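Long-range contacts in uncharacterized protein (Mycolicibacterium smegmatis MC2 155, PDB 6T84), which is required for MmpL3-dependent transport of trehalose monomycolate to the mycobacterial cell wall and for growth and cell elongation: residues 76-81 / 147-152; 35-40 / 143-148; 88-93 / 108-113. All blocks are in the same frame, centred on the assembly; numbering follows the deposited sequence.

Contact 1: residues 76-81 / 147-152. With SO4 (sulfate ion), chain C.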
loop_
_atom_site.group_PDB
_atom_site.type_symbol
_atom_site.label_atom_id
_atom_site.label_comp_id
_atom_site.label_asym_id
_atom_site.label_seq_id
_atom_site.Cartn_x
_atom_site.Cartn_y
_atom_site.Cartn_z
ATOM N N LEU A 76 -2.313 3.737 4.592
ATOM C CA LEU A 76 -3.561 4.131 5.239
ATOM C C LEU A 76 -3.714 3.432 6.586
ATOM O O LEU A 76 -3.548 2.214 6.680
ATOM C CB LEU A 76 -4.747 3.776 4.350
ATOM C CG LEU A 76 -6.163 4.026 4.918
ATOM C CD1 LEU A 76 -6.406 5.520 5.135
ATOM C CD2 LEU A 76 -7.283 3.440 3.950
ATOM N N HIS A 77 -4.002 4.200 7.629
ATOM C CA HIS A 77 -4.114 3.585 8.947
ATOM C C HIS A 77 -5.366 2.725 9.095
ATOM O O HIS A 77 -6.454 3.106 8.665
ATOM C CB HIS A 77 -4.133 4.681 10.018
ATOM C CG HIS A 77 -4.051 4.137 11.405
ATOM N ND1 HIS A 77 -5.136 4.086 12.269
ATOM C CD2 HIS A 77 -2.991 3.654 12.101
ATOM C CE1 HIS A 77 -4.746 3.569 13.422
ATOM N NE2 HIS A 77 -3.452 3.299 13.350
ATOM N N ARG A 78 -5.206 1.551 9.715
ATOM C CA ARG A 78 -6.323 0.619 9.944
ATOM C C ARG A 78 -6.946 0.871 11.309
ATOM O O ARG A 78 -6.250 1.105 12.319
ATOM C CB ARG A 78 -5.833 -0.820 9.993
ATOM C CG ARG A 78 -5.224 -1.384 8.730
ATOM C CD ARG A 78 -4.619 -2.770 9.032
ATOM N NE ARG A 78 -5.661 -3.707 9.464
ATOM C CZ ARG A 78 -6.383 -4.405 8.602
ATOM N NH1 ARG A 78 -6.136 -4.267 7.299
ATOM N NH2 ARG A 78 -7.333 -5.227 9.027
ATOM N N LYS A 79 -8.268 0.725 11.358
ATOM C CA LYS A 79 -8.970 0.975 12.615
ATOM C C LYS A 79 -8.680 -0.117 13.644
ATOM O O LYS A 79 -8.519 0.176 14.836
ATOM C CB LYS A 79 -10.466 1.122 12.352
ATOM C CG LYS A 79 -11.267 1.523 13.577
ATOM C CD LYS A 79 -12.740 1.683 13.248
ATOM C CE LYS A 79 -13.511 2.166 14.459
ATOM N NZ LYS A 79 -12.877 3.389 15.030
ATOM N N VAL A 80 -8.626 -1.374 13.213
ATOM C CA VAL A 80 -8.378 -2.520 14.080
ATOM C C VAL A 80 -7.174 -3.288 13.548
ATOM O O VAL A 80 -7.162 -3.691 12.382
ATOM C CB VAL A 80 -9.618 -3.431 14.153
ATOM C CG1 VAL A 80 -9.402 -4.540 15.186
ATOM C CG2 VAL A 80 -10.884 -2.600 14.438
ATOM N N GLY A 81 -6.178 -3.531 14.406
ATOM C CA GLY A 81 -4.981 -4.244 13.972
ATOM C C GLY A 81 -5.204 -5.727 13.708
ATOM O O GLY A 81 -6.171 -6.353 14.159
ATOM N N ASN A 147 -1.146 -2.309 11.563
ATOM C CA ASN A 147 -2.035 -1.171 11.675
ATOM C C ASN A 147 -2.127 -0.318 10.421
ATOM O O ASN A 147 -2.624 0.823 10.490
ATOM C CB ASN A 147 -1.512 -0.320 12.842
ATOM C CG ASN A 147 -1.629 -1.044 14.150
ATOM O OD1 ASN A 147 -2.727 -1.381 14.537
ATOM N ND2 ASN A 147 -0.493 -1.275 14.832
ATOM N N TRP A 148 -1.678 -0.854 9.278
ATOM C CA TRP A 148 -1.614 -0.062 8.055
ATOM C C TRP A 148 -1.923 -0.943 6.847
ATOM O O TRP A 148 -1.594 -2.127 6.849
ATOM C CB TRP A 148 -0.191 0.457 7.876
ATOM C CG TRP A 148 0.178 1.426 8.942
ATOM C CD1 TRP A 148 0.737 1.118 10.141
ATOM C CD2 TRP A 148 -0.088 2.820 8.949
ATOM N NE1 TRP A 148 0.866 2.243 10.892
ATOM C CE2 TRP A 148 0.383 3.317 10.191
ATOM C CE3 TRP A 148 -0.677 3.702 8.039
ATOM C CZ2 TRP A 148 0.282 4.671 10.554
ATOM C CZ3 TRP A 148 -0.742 5.049 8.356
ATOM C CH2 TRP A 148 -0.269 5.526 9.622
ATOM N N THR A 149 -2.527 -0.363 5.832
ATOM C CA THR A 149 -2.697 -1.014 4.530
ATOM C C THR A 149 -2.019 -0.063 3.552
ATOM O O THR A 149 -2.218 1.166 3.625
ATOM C CB THR A 149 -4.200 -1.125 4.181
ATOM O OG1 THR A 149 -4.867 -1.932 5.185
ATOM C CG2 THR A 149 -4.452 -1.755 2.792
ATOM N N LEU A 150 -1.222 -0.634 2.620
ATOM C CA LEU A 150 -0.336 0.138 1.751
ATOM C C LEU A 150 -0.461 -0.279 0.293
ATOM O O LEU A 150 -0.746 -1.448 -0.030
ATOM C CB LEU A 150 1.129 -0.069 2.172
ATOM C CG LEU A 150 1.439 0.328 3.645
ATOM C CD1 LEU A 150 1.382 -0.935 4.529
ATOM C CD2 LEU A 150 2.779 0.996 3.752
ATOM N N VAL A 151 -0.221 0.691 -0.579
ATOM C CA VAL A 151 -0.129 0.466 -2.018
ATOM C C VAL A 151 1.167 1.101 -2.519
ATOM O O VAL A 151 1.458 2.263 -2.205
ATOM C CB VAL A 151 -1.343 1.072 -2.754
ATOM C CG1 VAL A 151 -1.110 1.051 -4.312
ATOM C CG2 VAL A 151 -2.693 0.412 -2.292
ATOM N N ALA A 152 1.929 0.353 -3.326
ATOM C CA ALA A 152 3.126 0.862 -3.967
ATOM C C ALA A 152 2.868 0.969 -5.459
ATOM O O ALA A 152 2.314 0.037 -6.078
ATOM C CB ALA A 152 4.342 -0.025 -3.695
HETATM S S SO4 C . 2.308 1.189 14.321
HETATM O O1 SO4 C . 1.888 -0.184 13.988
HETATM O O2 SO4 C . 2.303 1.345 15.778
HETATM O O3 SO4 C . 3.661 1.441 13.819
HETATM O O4 SO4 C . 1.429 2.198 13.849
HETATM O O HOH W 1 -5.028 0.047 14.571
#
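Leu-76 N gives its hydrogen to Thr-149 O at 2.7 Å, and the return bond from Thr-149 N to Leu-76 O measures 2.9 Å. Two residues on, Arg-78 N reaches Asn-147 O at 2.8 Å, with the nitrogen standing 52° out of the carbonyl plane. On the face carrying His-77 and Trp-148, the imidazole turns its edge to the indole face in a T-shaped pair with planes 78° apart, while His-77 CB lies over the same face, 4.0 Å from the centroid of the six-membered ring. A chi1 of -172° swings CG away from the backbone N and sets the imidazole alongside the Asn-147 side chain, its CD2 edge over the indole near CZ2; its ND1 bonds to Glu-60. Strands 71-77 and 148-153 are joined as antiparallel neighbours within the large sheet of this N-terminal, probably cytoplasmic part of the protein, whose helix 159-175 covers the face of Leu-76 and Thr-149. There the bent Arg-78 chain brings NH1 to Thr-149 OG1 in a weak 3.4 Å bond; the guanidinium is also held by Val-80 O and Leu-176 O, and the hydroxyl pairs with Asn-173. Arg-78 CD packs 3.5 Å from Trp-148 N, which is buried without a hydrogen-bond partner. A water links Arg-78 O to Asn-147 OD1. Asn-147 ND2 binds sulfate O1 at 2.8 Å and Trp-148 NE1 binds O4 at 3.0 Å, the ion probably coming from the crystallisation liquor.

Contact 2: residues 35-40 / 143-148; sequences RWKRGV and WNEQNW. With SO4 (sulfate ion), chain C.
Trp-36 turns the edge of its pyrrole ring onto the face of Trp-148 opposite His-77, bringing NE1 3.2 Å from Trp-148 CG with the planes at 87°. Arg-35 CG lies over one face of Trp-36, and Phe-65 also meets this ring. Trp-143, on the first strand of the hairpin, carries backbone on one face, where Gly-39 CA rests 3.5 Å from the centroid of its six-membered ring. Arg-38 O approaches CZ2 obliquely at 3.3 Å, and the Val-40 methyl CG2 touches CH2. At the indole edge, in the ring plane, NE1 gives a nearly straight 2.8 Å bond to the anti lone pair of Glu-145 OE2. The loop 35-40 lies across the end of the hairpin formed by strands 141-144 and 148-153, where Glu-145 N bonds back to Trp-148 O. Glu-145 extends beyond CG (chi2 -173°), which carries its carboxylate up to the loop backbone. Lys-37 N meets the syn lone pair of OE1 at 2.9 Å, and Arg-38 N reaches OE2 at 2.8 Å from above the carboxylate plane. Two N-H groups therefore grip OE2 and, with the bond to OE1, restrict the carboxylate's rotation; a water joins OE1 to Arg-35 O. The Arg-38 guanidinium forms a salt bridge with Asp-100.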
loop_
_atom_site.group_PDB
_atom_site.type_symbol
_atom_site.label_atom_id
_atom_site.label_comp_id
_atom_site.label_asym_id
_atom_site.label_seq_id
_atom_site.Cartn_x
_atom_site.Cartn_y
_atom_site.Cartn_z
ATOM N N ARG A 35 8.410 2.743 10.100
ATOM C CA ARG A 35 7.269 2.099 10.726
ATOM C C ARG A 35 6.748 0.926 9.920
ATOM O O ARG A 35 5.928 0.169 10.447
ATOM C CB ARG A 35 6.135 3.064 11.079
ATOM C CG ARG A 35 5.622 3.892 9.969
ATOM C CD ARG A 35 4.506 4.789 10.482
ATOM N NE ARG A 35 4.976 5.680 11.537
ATOM C CZ ARG A 35 4.459 5.730 12.758
ATOM N NH1 ARG A 35 3.429 4.950 13.078
ATOM N NH2 ARG A 35 4.972 6.568 13.654
ATOM N N TRP A 36 7.229 0.747 8.690
ATOM C CA TRP A 36 6.750 -0.339 7.828
ATOM C C TRP A 36 7.896 -1.251 7.417
ATOM O O TRP A 36 9.023 -0.786 7.193
ATOM C CB TRP A 36 6.082 0.226 6.565
ATOM C CG TRP A 36 4.983 1.150 6.928
ATOM C CD1 TRP A 36 3.804 0.822 7.536
ATOM C CD2 TRP A 36 4.980 2.563 6.777
ATOM N NE1 TRP A 36 3.053 1.963 7.747
ATOM C CE2 TRP A 36 3.740 3.041 7.263
ATOM C CE3 TRP A 36 5.894 3.473 6.231
ATOM C CZ2 TRP A 36 3.415 4.392 7.264
ATOM C CZ3 TRP A 36 5.560 4.817 6.208
ATOM C CH2 TRP A 36 4.337 5.266 6.727
ATOM N N LYS A 37 7.625 -2.555 7.361
ATOM C CA LYS A 37 8.694 -3.531 7.206
ATOM C C LYS A 37 8.540 -4.431 5.991
ATOM O O LYS A 37 9.502 -5.127 5.641
ATOM C CB LYS A 37 8.783 -4.445 8.447
ATOM C CG LYS A 37 8.843 -3.697 9.784
ATOM C CD LYS A 37 10.238 -3.239 10.035
ATOM C CE LYS A 37 10.440 -2.847 11.475
ATOM N NZ LYS A 37 11.847 -2.383 11.653
ATOM N N ARG A 38 7.357 -4.488 5.372
ATOM C CA ARG A 38 7.106 -5.483 4.328
ATOM C C ARG A 38 6.839 -4.805 2.981
ATOM O O ARG A 38 7.165 -3.630 2.805
ATOM C CB ARG A 38 5.950 -6.401 4.759
ATOM C CG ARG A 38 6.240 -7.186 6.014
ATOM C CD ARG A 38 5.272 -8.353 6.123
ATOM N NE ARG A 38 5.382 -9.091 7.354
ATOM C CZ ARG A 38 5.784 -10.352 7.419
ATOM N NH1 ARG A 38 6.131 -11.022 6.324
ATOM N NH2 ARG A 38 5.812 -10.956 8.577
ATOM N N GLY A 39 6.253 -5.537 2.019
ATOM C CA GLY A 39 6.027 -4.972 0.699
ATOM C C GLY A 39 7.319 -4.443 0.130
ATOM O O GLY A 39 8.379 -5.085 0.242
ATOM N N VAL A 40 7.274 -3.227 -0.429
ATOM C CA VAL A 40 8.506 -2.628 -0.948
ATOM C C VAL A 40 9.500 -2.230 0.120
ATOM O O VAL A 40 10.663 -1.963 -0.217
ATOM C CB VAL A 40 8.289 -1.408 -1.867
ATOM C CG1 VAL A 40 7.503 -1.799 -3.046
ATOM C CG2 VAL A 40 7.587 -0.300 -1.152
ATOM N N TRP A 143 -0.433 -4.354 0.271
ATOM C CA TRP A 143 -0.233 -5.271 1.383
ATOM C C TRP A 143 -0.670 -4.583 2.651
ATOM O O TRP A 143 -0.824 -3.367 2.683
ATOM C CB TRP A 143 1.215 -5.767 1.510
ATOM C CG TRP A 143 2.207 -4.744 2.079
ATOM C CD1 TRP A 143 2.712 -4.760 3.358
ATOM C CD2 TRP A 143 2.823 -3.614 1.412
ATOM N NE1 TRP A 143 3.612 -3.713 3.514
ATOM C CE2 TRP A 143 3.685 -2.991 2.356
ATOM C CE3 TRP A 143 2.747 -3.081 0.101
ATOM C CZ2 TRP A 143 4.459 -1.875 2.043
ATOM C CZ3 TRP A 143 3.480 -1.959 -0.193
ATOM C CH2 TRP A 143 4.353 -1.384 0.763
ATOM N N ASN A 144 -0.871 -5.368 3.692
ATOM C CA ASN A 144 -1.073 -4.772 4.999
ATOM C C ASN A 144 -0.020 -5.229 5.988
ATOM O O ASN A 144 0.643 -6.263 5.833
ATOM C CB ASN A 144 -2.436 -5.070 5.567
ATOM C CG ASN A 144 -2.529 -6.516 6.037
ATOM O OD1 ASN A 144 -2.592 -7.474 5.210
ATOM N ND2 ASN A 144 -2.527 -6.709 7.367
ATOM N N GLU A 145 0.137 -4.390 7.015
ATOM C CA GLU A 145 0.895 -4.723 8.215
ATOM C C GLU A 145 -0.081 -4.581 9.377
ATOM O O GLU A 145 -1.293 -4.515 9.174
ATOM C CB GLU A 145 2.169 -3.868 8.321
ATOM C CG GLU A 145 3.035 -4.112 7.078
ATOM C CD GLU A 145 4.389 -3.486 7.059
ATOM O OE1 GLU A 145 4.956 -3.236 8.133
ATOM O OE2 GLU A 145 4.932 -3.289 5.951
ATOM N N GLN A 146 0.423 -4.552 10.618
ATOM C CA GLN A 146 -0.511 -4.671 11.719
ATOM C C GLN A 146 -1.570 -3.567 11.715
ATOM O O GLN A 146 -2.765 -3.837 11.881
ATOM C CB GLN A 146 0.244 -4.685 13.040
ATOM C CG GLN A 146 -0.721 -4.916 14.214
ATOM C CD GLN A 146 -0.020 -5.138 15.523
ATOM O OE1 GLN A 146 1.020 -5.782 15.573
ATOM N NE2 GLN A 146 -0.594 -4.607 16.596
ATOM N N ASN A 147 -1.146 -2.309 11.563
ATOM C CA ASN A 147 -2.035 -1.171 11.675
ATOM C C ASN A 147 -2.127 -0.318 10.421
ATOM O O ASN A 147 -2.624 0.823 10.490
ATOM C CB ASN A 147 -1.512 -0.320 12.842
ATOM C CG ASN A 147 -1.629 -1.044 14.150
ATOM O OD1 ASN A 147 -2.727 -1.381 14.537
ATOM N ND2 ASN A 147 -0.493 -1.275 14.832
ATOM N N TRP A 148 -1.678 -0.854 9.278
ATOM C CA TRP A 148 -1.614 -0.062 8.055
ATOM C C TRP A 148 -1.923 -0.943 6.847
ATOM O O TRP A 148 -1.594 -2.127 6.849
ATOM C CB TRP A 148 -0.191 0.457 7.876
ATOM C CG TRP A 148 0.178 1.426 8.942
ATOM C CD1 TRP A 148 0.737 1.118 10.141
ATOM C CD2 TRP A 148 -0.088 2.820 8.949
ATOM N NE1 TRP A 148 0.866 2.243 10.892
ATOM C CE2 TRP A 148 0.383 3.317 10.191
ATOM C CE3 TRP A 148 -0.677 3.702 8.039
ATOM C CZ2 TRP A 148 0.282 4.671 10.554
ATOM C CZ3 TRP A 148 -0.742 5.049 8.356
ATOM C CH2 TRP A 148 -0.269 5.526 9.622
HETATM S S SO4 C . 2.308 1.189 14.321
HETATM O O1 SO4 C . 1.888 -0.184 13.988
HETATM O O2 SO4 C . 2.303 1.345 15.778
HETATM O O3 SO4 C . 3.661 1.441 13.819
HETATM O O4 SO4 C . 1.429 2.198 13.849
HETATM O O HOH W 2 3.750 -1.391 10.041
#

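Contact 3: residues 88-93 / 108-113; sequences LRLKGL and GPRMVY
Strands 88-90 and 110-113 run antiparallel at 149° between their directions, their axes 4.5 Å apart at closest, with Arg-89 and Met-111 as a hydrogen-bonded pair between the non-hydrogen-bonded pairs Leu-88/Val-112 and Leu-90/Arg-110. They are neighbours in the large antiparallel sheet: strand 110-114, returning from edge strand 102-107 through a hairpin, slots in beside strand 86-90. Arg-89 N bonds to Met-111 O at 3.0 Å, Met-111 N to Arg-89 O at 2.8 Å. Beyond the strand end, Lys-91 N reaches Pro-109 O at 2.9 Å as the chain enters a type I turn from Leu-90 to Leu-93. On the face of Leu-88 and Val-112, Leu-88 CD1 meets Val-112 CG2 at 3.6 Å and also touches Arg-110 CB. The Arg-110 chain, extended from CG to NE, passes Leu-88 and has Leu-90 CD2 over one face of its guanidinium. Its NH1 bonds to the carbonyls of Ala-132 and Ala-135 and its NH2 to those of Pro-136 and Ala-139, so the planar group ties the strand to the C-terminal end of helix 126-134 and the loop after it. NE gives its hydrogen to a water within bonding distance of Leu-88 O. On the opposite face, with Met-111, Arg-89 lays CG 3.7 Å from the edge of Tyr-113 at CE1; its guanidinium is at 84° to that ring, NE in a salt bridge with Asp-87 and NH1 hydrogen-bonded to Lys-94 O. Lys-91 CB touches Met-111 CE. In the Tyr-113 ring plane, OH donates to a water at 2.8 Å that in turn donates to Leu-90 O and Leu-93 O.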
loop_
_atom_site.group_PDB
_atom_site.type_symbol
_atom_site.label_atom_id
_atom_site.label_comp_id
_atom_site.label_asym_id
_atom_site.label_seq_id
_atom_site.Cartn_x
_atom_site.Cartn_y
_atom_site.Cartn_z
ATOM N N LEU A 88 -0.838 -8.605 -2.191
ATOM C CA LEU A 88 -1.460 -8.802 -3.517
ATOM C C LEU A 88 -0.593 -8.023 -4.507
ATOM O O LEU A 88 -0.546 -6.790 -4.444
ATOM C CB LEU A 88 -2.874 -8.206 -3.441
ATOM C CG LEU A 88 -3.731 -8.177 -4.706
ATOM C CD1 LEU A 88 -4.038 -9.618 -5.132
ATOM C CD2 LEU A 88 -5.042 -7.372 -4.493
ATOM N N ARG A 89 0.080 -8.715 -5.439
ATOM C CA ARG A 89 1.040 -8.037 -6.306
ATOM C C ARG A 89 0.935 -8.579 -7.723
ATOM O O ARG A 89 0.460 -9.699 -7.947
ATOM C CB ARG A 89 2.477 -8.147 -5.780
ATOM C CG ARG A 89 2.949 -9.549 -5.624
ATOM C CD ARG A 89 4.409 -9.633 -5.158
ATOM N NE ARG A 89 4.574 -8.984 -3.839
ATOM C CZ ARG A 89 5.722 -8.472 -3.402
ATOM N NH1 ARG A 89 6.824 -8.604 -4.135
ATOM N NH2 ARG A 89 5.800 -7.853 -2.205
ATOM N N LEU A 90 1.364 -7.768 -8.681
ATOM C CA LEU A 90 1.289 -8.222 -10.080
ATOM C C LEU A 90 2.085 -9.515 -10.242
ATOM O O LEU A 90 3.152 -9.697 -9.657
ATOM C CB LEU A 90 1.904 -7.147 -10.992
ATOM C CG LEU A 90 1.188 -5.824 -11.000
ATOM C CD1 LEU A 90 1.874 -4.823 -11.935
ATOM C CD2 LEU A 90 -0.288 -6.003 -11.381
ATOM N N LYS A 91 1.590 -10.398 -11.112
ATOM C CA LYS A 91 2.220 -11.707 -11.302
ATOM C C LYS A 91 3.671 -11.622 -11.804
ATOM O O LYS A 91 4.473 -12.535 -11.533
ATOM C CB LYS A 91 1.331 -12.581 -12.198
ATOM C CG LYS A 91 1.241 -12.074 -13.579
ATOM C CD LYS A 91 0.309 -12.992 -14.398
ATOM C CE LYS A 91 0.313 -12.645 -15.890
ATOM N NZ LYS A 91 -0.569 -11.491 -16.228
ATOM N N GLY A 92 4.027 -10.591 -12.573
ATOM C CA GLY A 92 5.418 -10.613 -13.036
ATOM C C GLY A 92 6.462 -10.163 -12.025
ATOM O O GLY A 92 7.667 -10.203 -12.345
ATOM N N LEU A 93 6.045 -9.752 -10.820
ATOM C CA LEU A 93 6.970 -9.295 -9.806
ATOM C C LEU A 93 7.464 -10.466 -8.971
ATOM O O LEU A 93 6.849 -11.528 -8.918
ATOM C CB LEU A 93 6.289 -8.258 -8.885
ATOM C CG LEU A 93 5.820 -7.011 -9.647
ATOM C CD1 LEU A 93 5.030 -6.063 -8.730
ATOM C CD2 LEU A 93 6.996 -6.300 -10.375
ATOM N N GLY A 108 -6.283 -13.296 -11.671
ATOM C CA GLY A 108 -6.121 -12.372 -12.766
ATOM C C GLY A 108 -4.683 -11.967 -12.974
ATOM O O GLY A 108 -3.781 -12.799 -13.114
ATOM N N PRO A 109 -4.443 -10.654 -12.999
ATOM C CA PRO A 109 -3.103 -10.147 -13.249
ATOM C C PRO A 109 -2.225 -10.233 -12.021
ATOM O O PRO A 109 -1.070 -9.774 -12.077
ATOM C CB PRO A 109 -3.389 -8.669 -13.601
ATOM C CG PRO A 109 -4.577 -8.329 -12.757
ATOM C CD PRO A 109 -5.437 -9.569 -12.822
ATOM N N ARG A 110 -2.765 -10.729 -10.878
ATOM C CA ARG A 110 -2.080 -10.655 -9.575
ATOM C C ARG A 110 -1.896 -12.033 -8.944
ATOM O O ARG A 110 -2.529 -13.039 -9.321
ATOM C CB ARG A 110 -2.887 -9.730 -8.626
ATOM C CG ARG A 110 -2.752 -8.251 -8.995
ATOM C CD ARG A 110 -3.835 -7.370 -8.450
ATOM N NE ARG A 110 -3.417 -5.993 -8.581
ATOM C CZ ARG A 110 -3.883 -5.109 -9.423
ATOM N NH1 ARG A 110 -4.901 -5.408 -10.238
ATOM N NH2 ARG A 110 -3.345 -3.918 -9.427
ATOM N N MET A 111 -1.034 -12.052 -7.912
ATOM C CA MET A 111 -0.844 -13.184 -7.030
ATOM C C MET A 111 -1.084 -12.724 -5.605
ATOM O O MET A 111 -0.761 -11.585 -5.259
ATOM C CB MET A 111 0.601 -13.718 -7.155
ATOM C CG MET A 111 0.975 -14.158 -8.561
ATOM S SD MET A 111 0.309 -15.806 -8.777
ATOM C CE MET A 111 0.723 -16.131 -10.520
ATOM N N VAL A 112 -1.678 -13.598 -4.799
ATOM C CA VAL A 112 -1.952 -13.340 -3.390
ATOM C C VAL A 112 -1.008 -14.182 -2.547
ATOM O O VAL A 112 -0.929 -15.402 -2.743
ATOM C CB VAL A 112 -3.406 -13.698 -3.029
ATOM C CG1 VAL A 112 -3.683 -13.306 -1.578
ATOM C CG2 VAL A 112 -4.388 -13.031 -4.002
ATOM N N TYR A 113 -0.332 -13.531 -1.591
ATOM C CA TYR A 113 0.553 -14.192 -0.642
ATOM C C TYR A 113 0.036 -13.864 0.760
ATOM O O TYR A 113 -0.514 -12.770 1.003
ATOM C CB TYR A 113 2.017 -13.677 -0.780
ATOM C CG TYR A 113 2.548 -13.867 -2.171
ATOM C CD1 TYR A 113 2.317 -12.895 -3.153
ATOM C CD2 TYR A 113 3.271 -14.975 -2.515
ATOM C CE1 TYR A 113 2.839 -13.013 -4.433
ATOM C CE2 TYR A 113 3.755 -15.119 -3.849
ATOM C CZ TYR A 113 3.519 -14.137 -4.771
ATOM O OH TYR A 113 3.934 -14.265 -6.082
HETATM O O HOH W 3 -1.283 -5.491 -6.816
HETATM O O HOH W 4 4.174 -12.060 -7.822
HETATM O O HOH W 5 0.019 -8.715 -14.350
#

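From the N terminus, 35-40 comes first and waits 102 residues for 143-148, so contact 2 closes the widest loop. Contact 1 opens later, at 76-81, and closes slightly further on, at 147-152; the two loops overlap in a staggered way and share Asn-147 and Trp-148. Contact 3 opens and closes inside both loops, joining 88-93 to 108-113 over a short span. All three reach the same antiparallel sheet: contact 1 joins strand 71-77 to 148-153, contact 3 joins 86-90 to 110-114, and strand 141-144 lies between these pairs. Contact 2 lays the 35-40 loop over the sheet, where Gly-39 CA packs against Arg-89 NH2 of contact 3.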